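Local coordinates for protein putative surface-anchored fimbrial subunit (Corynebacterium diphtheriae, PDB 3HTL) that probably forms the shaft of a surface pilus as its repeating backbone subunit, SpaA, and binds calcium, at residues 3-8 / 119-124. Sequence-based numbering, arbitrary orientation.
Sequences ERTSIA and VAAPQT
Thr5 and Ile7 of strand 5-8 face Val119 and Ala121 in the interior of the N-terminal pilin domain, assigned to the transthyretin clan, whose curled mixed sheet is consistent with a beta-sandwich. Pro122 touches Thr5 at the edge of the contact. The two strand segments run roughly antiparallel, at 151°, with 7.9 Å between their axes. No hydrogen bond joins them; side chains fill the gap. Strand 131-143 bonds to both strands, in parallel with 5-13 and antiparallel with 117-124. The Ile7 and Val119 side chains lie alongside each other, running opposite ways. The tip of Ile7, CD1, lies 4.1 Å from Val119 CG1, the branch anti to the backbone N (chi1 -169°). Tyr99 and Val101 of strand 97-103 touch Ile7 and Val119 respectively. The methyl of Ala121 lies against both residues of the first strand, 3.6 Å from Thr5 OG1 and 4.3 Å from Ile7 CG1. Thr5 OG1 also makes a weak hydrogen bond to Leu94 O. Pro122 follows a cis peptide bond, and its ring stands roughly perpendicular to the Thr5 side chain. Gln123 NE2 donates to Ala120 O at 2.8 Å, spanning that cis peptide. The methyl Thr5 CG2 rests 3.6 Å from both Pro122 CD and Pro122 N.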
loop_
_atom_site.group_PDB
_atom_site.type_symbol
_atom_site.label_atom_id
_atom_site.label_comp_id
_atom_site.label_asym_id
_atom_site.label_seq_id
_atom_site.Cartn_x
_atom_site.Cartn_y
_atom_site.Cartn_z
ATOM N N GLU A 3 15.704 28.460 37.322
ATOM C CA GLU A 3 14.267 28.314 36.931
ATOM C C GLU A 3 14.153 27.323 35.768
ATOM O O GLU A 3 14.864 27.437 34.763
ATOM C CB GLU A 3 13.670 29.672 36.535
ATOM C CG GLU A 3 13.206 30.544 37.708
ATOM C CD GLU A 3 11.760 30.284 38.134
ATOM O OE1 GLU A 3 11.139 29.311 37.649
ATOM O OE2 GLU A 3 11.246 31.062 38.972
ATOM N N ARG A 4 13.255 26.353 35.906
ATOM C CA ARG A 4 13.065 25.339 34.870
ATOM C C ARG A 4 12.158 25.902 33.778
ATOM O O ARG A 4 11.270 26.703 34.051
ATOM C CB ARG A 4 12.469 24.056 35.468
ATOM C CG ARG A 4 13.246 23.517 36.696
ATOM C CD ARG A 4 14.756 23.302 36.418
ATOM N NE ARG A 4 15.007 22.196 35.493
ATOM C CZ ARG A 4 16.211 21.836 35.036
ATOM N NH1 ARG A 4 17.304 22.498 35.398
ATOM N NH2 ARG A 4 16.326 20.804 34.206
ATOM N N THR A 5 12.402 25.496 32.538
ATOM C CA THR A 5 11.614 25.971 31.417
ATOM C C THR A 5 10.881 24.779 30.789
ATOM O O THR A 5 11.112 23.626 31.151
ATOM C CB THR A 5 12.499 26.689 30.390
ATOM O OG1 THR A 5 13.467 25.768 29.849
ATOM C CG2 THR A 5 13.238 27.886 31.040
ATOM N N SER A 6 9.963 25.077 29.880
ATOM C CA SER A 6 9.308 24.026 29.089
ATOM C C SER A 6 9.049 24.525 27.677
ATOM O O SER A 6 8.903 25.716 27.458
ATOM C CB SER A 6 8.044 23.520 29.785
ATOM O OG SER A 6 6.961 24.442 29.743
ATOM N N ILE A 7 9.054 23.603 26.705
ATOM C CA ILE A 7 8.704 23.924 25.321
ATOM C C ILE A 7 7.532 23.014 24.940
ATOM O O ILE A 7 7.672 21.799 24.956
ATOM C CB ILE A 7 9.897 23.734 24.367
ATOM C CG1 ILE A 7 10.948 24.844 24.582
ATOM C CG2 ILE A 7 9.449 23.739 22.897
ATOM C CD1 ILE A 7 12.308 24.494 23.981
ATOM N N ALA A 8 6.371 23.615 24.690
ATOM C CA ALA A 8 5.188 22.895 24.180
ATOM C C ALA A 8 5.081 23.060 22.671
ATOM O O ALA A 8 4.928 24.195 22.162
ATOM C CB ALA A 8 3.920 23.408 24.880
ATOM N N VAL A 119 14.305 27.470 19.068
ATOM C CA VAL A 119 13.481 27.990 20.139
ATOM C C VAL A 119 14.341 28.320 21.360
ATOM O O VAL A 119 14.976 27.437 21.935
ATOM C CB VAL A 119 12.420 26.946 20.602
ATOM C CG1 VAL A 119 11.449 27.586 21.501
ATOM C CG2 VAL A 119 11.712 26.344 19.413
ATOM N N ALA A 120 14.288 29.567 21.808
ATOM C CA ALA A 120 14.924 29.930 23.085
ATOM C C ALA A 120 14.013 29.653 24.274
ATOM O O ALA A 120 12.805 29.875 24.212
ATOM C CB ALA A 120 15.328 31.412 23.066
ATOM N N ALA A 121 14.596 29.187 25.377
ATOM C CA ALA A 121 13.862 29.058 26.625
ATOM C C ALA A 121 14.773 29.496 27.779
ATOM O O ALA A 121 15.920 29.075 27.844
ATOM C CB ALA A 121 13.379 27.640 26.823
ATOM N N PRO A 122 14.280 30.369 28.669
ATOM C CA PRO A 122 12.980 31.037 28.621
ATOM C C PRO A 122 12.972 32.163 27.611
ATOM O O PRO A 122 13.968 32.404 26.919
ATOM C CB PRO A 122 12.826 31.598 30.035
ATOM C CG PRO A 122 14.215 31.880 30.465
ATOM C CD PRO A 122 15.056 30.781 29.858
ATOM N N GLN A 123 11.823 32.821 27.506
ATOM C CA GLN A 123 11.672 33.972 26.630
ATOM C C GLN A 123 11.086 35.098 27.451
ATOM O O GLN A 123 10.590 34.874 28.531
ATOM C CB GLN A 123 10.739 33.618 25.452
ATOM C CG GLN A 123 11.409 32.691 24.457
ATOM C CD GLN A 123 10.497 32.270 23.310
ATOM O OE1 GLN A 123 9.454 32.884 23.063
ATOM N NE2 GLN A 123 10.900 31.229 22.604
ATOM N N THR A 124 11.127 36.312 26.937
ATOM C CA THR A 124 10.401 37.393 27.580
ATOM C C THR A 124 8.935 37.293 27.146
ATOM O O THR A 124 8.668 37.023 25.988
ATOM C CB THR A 124 10.996 38.774 27.186
ATOM O OG1 THR A 124 12.404 38.807 27.471
ATOM C CG2 THR A 124 10.271 39.889 27.905
#